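PDB 4LIH: gamma-glutamyl-gamma-aminobutyraldehyde dehydrogenase from Burkholderia cenocepacia, which probably oxidises aldehydes, such as gamma-glutamyl-gamma-aminobutyraldehyde, to the corresponding acids with NAD(P)+ as cofactor. Local coordinates for residues L96-L101 and I209-L214; L111-D116 and F177-A182; G277-I282 and N461-G466. All blocks are in the same frame, centred on the assembly; numbering follows the deposited sequence.

Overall arrangement
Following the chain from the N terminus, the first segments to matter are on helix 88-104 and the next helix, 106-117. Contact 2 closes first, when the start of helix 178-191 returns to residues 111-116. Contact 1 closes later, when helix 206-218 meets residues 96-101, so the loop of contact 2 lies wholly within that of contact 1. The two touch through Val211 and Ile179, and together they tie the early helices to the helices that follow strands 157-172 and 195-199. Contact 3 lies in series after both, in the other sheet-bearing part of the fold, joining strand 280-283 to the loop after strand 457-460; its centre is about 32 Å from that of contact 1.

Contact 1. Residues L96-L101 and I209-L214; sequences LRWAAL and IRVAQL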
# COMPACT_ATOMS: atom_id res chain seq x y z
N LEU A 96 23.40 1.66 -8.37
CA LEU A 96 23.36 1.84 -9.81
C LEU A 96 24.75 1.80 -10.47
O LEU A 96 24.93 1.17 -11.54
CB LEU A 96 22.59 3.14 -10.20
CG LEU A 96 21.08 3.12 -9.92
CD1 LEU A 96 20.40 4.42 -10.44
CD2 LEU A 96 20.51 1.94 -10.60
N ARG A 97 25.74 2.46 -9.87
CA ARG A 97 27.07 2.44 -10.43
C ARG A 97 27.66 1.02 -10.45
O ARG A 97 28.37 0.64 -11.36
CB ARG A 97 27.99 3.39 -9.68
CG ARG A 97 29.43 3.39 -10.14
CD ARG A 97 29.53 3.87 -11.57
NE ARG A 97 30.89 3.82 -12.10
CZ ARG A 97 31.19 3.57 -13.36
NH1 ARG A 97 30.24 3.32 -14.24
NH2 ARG A 97 32.45 3.53 -13.74
N TRP A 98 27.36 0.22 -9.43
CA TRP A 98 27.90 -1.14 -9.35
C TRP A 98 27.31 -2.00 -10.45
O TRP A 98 28.03 -2.70 -11.17
CB TRP A 98 27.59 -1.70 -7.97
CG TRP A 98 28.10 -3.05 -7.67
CD1 TRP A 98 29.19 -3.68 -8.20
CD2 TRP A 98 27.59 -3.91 -6.66
NE1 TRP A 98 29.37 -4.90 -7.57
CE2 TRP A 98 28.37 -5.08 -6.66
CE3 TRP A 98 26.50 -3.81 -5.79
CZ2 TRP A 98 28.14 -6.12 -5.77
CZ3 TRP A 98 26.26 -4.87 -4.93
CH2 TRP A 98 27.09 -5.99 -4.91
N ALA A 99 26.00 -1.89 -10.62
CA ALA A 99 25.31 -2.57 -11.67
C ALA A 99 25.81 -2.16 -13.05
O ALA A 99 26.02 -3.03 -13.90
CB ALA A 99 23.82 -2.31 -11.58
N ALA A 100 25.98 -0.87 -13.26
CA ALA A 100 26.61 -0.36 -14.51
C ALA A 100 27.97 -1.03 -14.76
O ALA A 100 28.29 -1.42 -15.89
CB ALA A 100 26.77 1.14 -14.48
N LEU A 101 28.78 -1.13 -13.70
CA LEU A 101 30.05 -1.82 -13.80
C LEU A 101 29.87 -3.29 -14.17
O LEU A 101 30.59 -3.80 -15.05
CB LEU A 101 30.89 -1.68 -12.54
CG LEU A 101 31.54 -0.31 -12.33
CD1 LEU A 101 32.01 -0.18 -10.90
CD2 LEU A 101 32.70 -0.06 -13.26
N ILE A 209 33.55 -13.32 -6.13
CA ILE A 209 34.82 -12.66 -5.92
C ILE A 209 34.94 -11.45 -6.84
O ILE A 209 35.24 -10.36 -6.38
CB ILE A 209 36.02 -13.63 -6.13
CG1 ILE A 209 36.04 -14.71 -5.04
CG2 ILE A 209 37.33 -12.85 -6.13
CD1 ILE A 209 37.12 -15.76 -5.15
N ARG A 210 34.70 -11.65 -8.13
CA ARG A 210 34.84 -10.56 -9.09
C ARG A 210 33.95 -9.36 -8.76
O ARG A 210 34.43 -8.22 -8.77
CB ARG A 210 34.59 -11.05 -10.53
CG ARG A 210 34.94 -10.04 -11.63
CD ARG A 210 36.42 -9.65 -11.52
NE ARG A 210 36.82 -8.66 -12.54
CZ ARG A 210 37.12 -7.37 -12.34
NH1 ARG A 210 37.14 -6.81 -11.15
NH2 ARG A 210 37.42 -6.62 -13.38
N VAL A 211 32.67 -9.59 -8.45
CA VAL A 211 31.72 -8.48 -8.22
C VAL A 211 32.02 -7.72 -6.93
O VAL A 211 31.62 -6.55 -6.76
CB VAL A 211 30.22 -8.89 -8.27
CG1 VAL A 211 29.85 -9.48 -9.62
CG2 VAL A 211 29.82 -9.83 -7.14
N ALA A 212 32.74 -8.39 -6.03
CA ALA A 212 33.20 -7.77 -4.78
C ALA A 212 34.16 -6.63 -5.08
O ALA A 212 34.06 -5.57 -4.48
CB ALA A 212 33.89 -8.80 -3.90
N GLN A 213 35.08 -6.90 -6.01
CA GLN A 213 36.06 -5.93 -6.47
C GLN A 213 35.34 -4.74 -7.10
O GLN A 213 35.61 -3.59 -6.77
CB GLN A 213 37.02 -6.58 -7.47
CG GLN A 213 37.88 -7.69 -6.87
CD GLN A 213 38.89 -8.27 -7.86
OE1 GLN A 213 38.53 -8.85 -8.88
NE2 GLN A 213 40.18 -8.15 -7.52
N LEU A 214 34.38 -5.05 -7.97
CA LEU A 214 33.56 -4.02 -8.63
C LEU A 214 32.73 -3.24 -7.63
O LEU A 214 32.58 -2.05 -7.77
CB LEU A 214 32.68 -4.64 -9.71
CG LEU A 214 33.43 -5.35 -10.83
CD1 LEU A 214 32.38 -5.99 -11.72
CD2 LEU A 214 34.39 -4.44 -11.62
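Val211 meets Trp98 first, and it does so with its backbone. Its carbonyl oxygen accepts a hydrogen bond from the indole, Trp98 NE1 to Val211 O being 2.9 Å. The bond is bent, with an N-H...O angle of 140°, and the oxygen sits near the rim of the indole but tilted out of the ring plane. The polar atom of a buried tryptophan is thus satisfied by main chain. The Val211 side chain adds only light apolar contact, its CB lying 4.3 Å from Trp98 CZ2.

One turn further on, Leu214 takes up the other end of the pyrrole edge. Leu214 CB lies in the plane of the indole, 3.9 Å from Trp98 CD1, and the backbone closes in beside it, with Leu214 C 3.6 Å from the same CD1. What brings the indole this far across is the first torsion of Trp98, which places CG anti to the backbone N (chi1 -178°) and swings the ring out over the gap. Leu214 also meets Leu101, whose CD1 approaches Leu214 O at 3.7 Å.

The two helices run largely against each other, at 130° between their N-to-C directions, with axes 10.0 Å apart at their closest, a spacing that the indole spans. Further along helix 206-218, Ala215 and Ala218 also pack on Trp98, while Phe186 of helix 178-191 stacks on the ring and Phe225 of strand 225-227 meets it at a steep angle. Helix 88-104 is thus laid against the alpha/beta layers of the dinucleotide-binding region, with helix 121-142 packing on Leu96 and Ala99.

Contact 2. Residues L111-D116 and F177-A182; sequences LLETLD and FPILMA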
# COMPACT_ATOMS: atom_id res chain seq x y z
N LEU A 111 31.91 -15.04 -18.90
CA LEU A 111 32.92 -16.09 -19.17
C LEU A 111 33.38 -16.78 -17.88
O LEU A 111 33.55 -17.99 -17.84
CB LEU A 111 34.09 -15.52 -20.00
CG LEU A 111 35.29 -16.47 -20.26
CD1 LEU A 111 34.90 -17.64 -21.17
CD2 LEU A 111 36.42 -15.67 -20.88
N LEU A 112 33.58 -16.02 -16.80
CA LEU A 112 33.89 -16.60 -15.51
C LEU A 112 32.82 -17.59 -15.06
O LEU A 112 33.17 -18.68 -14.62
CB LEU A 112 34.05 -15.51 -14.44
CG LEU A 112 35.27 -14.65 -14.55
CD1 LEU A 112 35.11 -13.46 -13.62
CD2 LEU A 112 36.50 -15.47 -14.14
N GLU A 113 31.54 -17.21 -15.20
CA GLU A 113 30.41 -18.06 -14.80
C GLU A 113 30.33 -19.35 -15.60
O GLU A 113 30.00 -20.40 -15.04
CB GLU A 113 29.06 -17.30 -14.97
CG GLU A 113 27.86 -17.88 -14.20
CD GLU A 113 27.85 -17.42 -12.76
OE1 GLU A 113 28.93 -17.30 -12.15
OE2 GLU A 113 26.79 -17.10 -12.23
N THR A 114 30.58 -19.25 -16.90
CA THR A 114 30.54 -20.38 -17.85
C THR A 114 31.72 -21.32 -17.57
O THR A 114 31.54 -22.52 -17.51
CB THR A 114 30.57 -19.88 -19.32
OG1 THR A 114 29.30 -19.29 -19.68
CG2 THR A 114 30.90 -21.00 -20.29
N LEU A 115 32.92 -20.76 -17.34
CA LEU A 115 34.07 -21.59 -16.94
C LEU A 115 33.92 -22.31 -15.62
O LEU A 115 34.26 -23.48 -15.51
CB LEU A 115 35.35 -20.75 -16.88
CG LEU A 115 35.79 -20.20 -18.22
CD1 LEU A 115 36.89 -19.13 -18.01
CD2 LEU A 115 36.26 -21.31 -19.14
N ASP A 116 33.39 -21.59 -14.63
CA ASP A 116 33.31 -22.02 -13.24
C ASP A 116 32.24 -23.11 -13.05
O ASP A 116 32.45 -24.10 -12.35
CB ASP A 116 33.00 -20.76 -12.38
CG ASP A 116 33.40 -20.90 -10.91
OD1 ASP A 116 34.04 -21.92 -10.57
OD2 ASP A 116 33.07 -19.96 -10.10
N PHE A 177 23.21 -21.12 -10.11
CA PHE A 177 23.11 -19.75 -10.60
C PHE A 177 23.96 -18.86 -9.70
O PHE A 177 23.39 -18.06 -8.93
CB PHE A 177 21.65 -19.21 -10.60
CG PHE A 177 20.77 -19.90 -11.58
CD1 PHE A 177 20.68 -19.45 -12.87
CD2 PHE A 177 20.09 -21.06 -11.22
CE1 PHE A 177 19.92 -20.12 -13.80
CE2 PHE A 177 19.31 -21.74 -12.16
CZ PHE A 177 19.26 -21.28 -13.44
N PRO A 178 25.31 -18.98 -9.78
CA PRO A 178 26.16 -18.32 -8.79
C PRO A 178 25.96 -16.82 -8.71
O PRO A 178 25.64 -16.33 -7.65
CB PRO A 178 27.60 -18.68 -9.21
CG PRO A 178 27.43 -19.90 -10.07
CD PRO A 178 26.09 -19.81 -10.72
N ILE A 179 26.15 -16.10 -9.80
CA ILE A 179 26.03 -14.65 -9.71
C ILE A 179 24.58 -14.19 -9.48
O ILE A 179 24.33 -13.24 -8.72
CB ILE A 179 26.71 -13.89 -10.88
CG1 ILE A 179 26.93 -12.41 -10.44
CG2 ILE A 179 25.93 -14.02 -12.18
CD1 ILE A 179 27.43 -11.55 -11.57
N LEU A 180 23.64 -14.91 -10.07
CA LEU A 180 22.25 -14.50 -10.07
C LEU A 180 21.62 -14.68 -8.68
O LEU A 180 20.98 -13.76 -8.15
CB LEU A 180 21.51 -15.22 -11.19
CG LEU A 180 20.02 -14.97 -11.41
CD1 LEU A 180 19.17 -15.69 -10.37
CD2 LEU A 180 19.76 -13.48 -11.43
N MET A 181 21.83 -15.85 -8.07
CA MET A 181 21.35 -16.10 -6.70
C MET A 181 22.04 -15.22 -5.70
O MET A 181 21.42 -14.71 -4.78
CB MET A 181 21.47 -17.57 -6.27
CG MET A 181 20.47 -18.50 -6.96
SD MET A 181 18.70 -18.08 -6.97
CE MET A 181 18.48 -17.62 -5.21
N ALA A 182 23.34 -15.03 -5.88
CA ALA A 182 24.11 -14.09 -5.02
C ALA A 182 23.42 -12.73 -5.01
O ALA A 182 23.08 -12.19 -3.95
CB ALA A 182 25.58 -14.00 -5.47
O HOH W 1 24.05 -17.04 -12.15
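Glu113 reaches from helix 106-117 to the first turn of helix 178-191 and makes nearly all of this contact. Its chain leaves the backbone with CG anti to N (chi1 -161°) and then bends at the second torsion, which turns the carboxylate onto the backbone of the other helix. There OE2 accepts a nearly straight hydrogen bond on its syn lone pair: Ile179 N to Glu113 OE2 is 2.7 Å, with an N-H...O angle of 173°. A water extends the grip by donating to Glu113 OE2 at 2.7 Å and accepting from Leu180 N at 3.0 Å, so two successive amides of the helix start are served by one carboxylate oxygen.

Carbon closes round both oxygens. The Pro178 ring crosses the carboxylate at a slant, CD coming within 3.2 Å of Glu113 OE2 and CB within 3.5 Å of Glu113 OE1, while Ile179 CG2 lies 3.2 Å from Glu113 OE2. OE1 has its own partner in the hydroxyl of Thr207, on helix 206-218.

Phe177, in the N-cap position, turns away from Glu113, and its side chain comes about 3 Å, between nearest atoms, from a bound MES molecule, probably from the crystallisation liquor. Chemically, a buried acid set against the N-terminal end of a helix is met by amide N-H groups and by the positive end of the helix dipole. Both would probably favour the ionised carboxylate, and the direct and water-mediated bonds tie the start of helix 178-191 to helix 106-117.

Contact 3. Residues G277-I282 and N461-G466; sequences GKSPNI and NCYDEG
Tyr463 pushes its ring against Ser279 and Asn281 in the alpha/beta domain that holds the second, mostly parallel sheet of this aldehyde dehydrogenase. Strand 280-283 is an inner strand there, flanked by strands 314-318 and 435-439. Residues 461-466 follow strand 457-460, which lies beyond 435-439, so Tyr463 has to lean back across Ala437 to reach its neighbours. Its CG stands anti to the backbone N (chi1 -159°), which carries the ring inward from the loop.

The tight side is built round the Tyr463 side chain. At its far end Ser279 CB lies 3.2 Å from Tyr463 OH, close to the ring plane, and Pro280 O comes to the same rim at 4.4 Å from Tyr463 CE2. The polar ends find partners elsewhere. Tyr463 OH is hydrogen-bonded to the carbonyl oxygen of Thr310, in the segment before strand 314-318, where aldehyde dehydrogenases keep their catalytic cysteine. Asn281 OD1 accepts from Trp439 NE1, on the adjoining strand 435-439.

Past Tyr463 the contact gives out. Asp464, Glu465 and Gly466 climb away from strand 280-283 towards solvent and the subunit interface, where Glu465 forms a salt bridge with Arg502 of a neighbouring subunit and a hydrogen bond with His156 of that same subunit. The link between strand and loop therefore rests on van der Waals contacts round one tyrosine side chain, and the Asn281 amide makes the last of them: it crosses the ring with the two planes 49° apart, Asn281 CG standing 3.7 Å from Tyr463 CD2.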
# COMPACT_ATOMS: atom_id res chain seq x y z
N GLY A 277 12.76 -28.40 -5.15
CA GLY A 277 11.39 -28.55 -5.64
C GLY A 277 11.22 -29.82 -6.45
O GLY A 277 12.20 -30.51 -6.71
N LYS A 278 9.95 -30.13 -6.77
CA LYS A 278 9.60 -31.20 -7.71
C LYS A 278 8.35 -30.65 -8.38
O LYS A 278 7.28 -31.21 -8.25
CB LYS A 278 9.33 -32.53 -7.03
CG LYS A 278 9.29 -33.69 -8.01
CD LYS A 278 10.70 -34.13 -8.40
CE LYS A 278 10.80 -34.92 -9.69
NZ LYS A 278 12.17 -35.48 -9.88
N SER A 279 8.58 -29.54 -9.08
CA SER A 279 7.49 -28.67 -9.54
C SER A 279 6.70 -29.33 -10.68
O SER A 279 7.29 -29.78 -11.64
CB SER A 279 8.06 -27.35 -10.06
OG SER A 279 8.73 -26.67 -9.02
N PRO A 280 5.37 -29.33 -10.59
CA PRO A 280 4.54 -29.95 -11.63
C PRO A 280 4.10 -28.94 -12.70
O PRO A 280 3.82 -27.78 -12.39
CB PRO A 280 3.34 -30.43 -10.83
CG PRO A 280 3.17 -29.30 -9.85
CD PRO A 280 4.58 -29.07 -9.37
N ASN A 281 4.09 -29.41 -13.95
CA ASN A 281 3.76 -28.64 -15.14
C ASN A 281 2.60 -29.37 -15.82
O ASN A 281 2.81 -30.42 -16.42
CB ASN A 281 4.99 -28.59 -16.04
CG ASN A 281 4.84 -27.70 -17.26
OD1 ASN A 281 3.91 -26.88 -17.43
ND2 ASN A 281 5.77 -27.90 -18.17
N ILE A 282 1.38 -28.82 -15.68
CA ILE A 282 0.14 -29.50 -16.06
C ILE A 282 -0.39 -29.06 -17.43
O ILE A 282 -0.68 -27.90 -17.63
CB ILE A 282 -0.96 -29.21 -15.05
CG1 ILE A 282 -0.45 -29.56 -13.64
CG2 ILE A 282 -2.22 -29.98 -15.49
CD1 ILE A 282 -1.41 -29.27 -12.50
N ASN A 461 0.07 -21.03 -18.81
CA ASN A 461 0.43 -20.96 -20.23
C ASN A 461 1.83 -20.40 -20.46
O ASN A 461 2.08 -19.77 -21.46
CB ASN A 461 -0.64 -20.21 -21.07
CG ASN A 461 -2.00 -20.80 -20.91
OD1 ASN A 461 -2.13 -21.99 -20.64
ND2 ASN A 461 -3.05 -19.99 -21.12
N CYS A 462 2.71 -20.72 -19.49
CA CYS A 462 4.09 -20.40 -19.53
C CYS A 462 4.78 -21.26 -18.47
O CYS A 462 4.12 -22.06 -17.78
CB CYS A 462 4.38 -18.88 -19.31
SG CYS A 462 3.81 -18.18 -17.78
N TYR A 463 6.09 -21.16 -18.42
CA TYR A 463 6.88 -21.83 -17.38
C TYR A 463 8.20 -21.08 -17.30
O TYR A 463 8.81 -20.83 -18.30
CB TYR A 463 7.16 -23.29 -17.69
CG TYR A 463 7.49 -24.01 -16.44
CD1 TYR A 463 8.79 -23.94 -15.90
CD2 TYR A 463 6.53 -24.73 -15.78
CE1 TYR A 463 9.10 -24.58 -14.71
CE2 TYR A 463 6.81 -25.34 -14.54
CZ TYR A 463 8.10 -25.28 -14.03
OH TYR A 463 8.38 -25.88 -12.83
N ASP A 464 8.58 -20.69 -16.10
CA ASP A 464 9.85 -19.98 -15.86
C ASP A 464 9.93 -18.77 -16.76
O ASP A 464 10.95 -18.51 -17.34
CB ASP A 464 11.06 -20.94 -16.07
CG ASP A 464 12.39 -20.32 -15.69
OD1 ASP A 464 12.42 -19.53 -14.69
OD2 ASP A 464 13.41 -20.67 -16.36
N GLU A 465 8.83 -18.02 -16.81
CA GLU A 465 8.57 -16.98 -17.78
C GLU A 465 9.25 -15.71 -17.31
O GLU A 465 8.98 -15.20 -16.21
CB GLU A 465 7.06 -16.73 -17.89
CG GLU A 465 6.61 -15.54 -18.75
CD GLU A 465 6.87 -15.72 -20.23
OE1 GLU A 465 6.89 -16.88 -20.67
OE2 GLU A 465 7.03 -14.70 -20.99
N GLY A 466 10.15 -15.22 -18.15
CA GLY A 466 10.85 -13.99 -17.86
C GLY A 466 11.66 -13.98 -16.59
O GLY A 466 12.17 -15.04 -16.13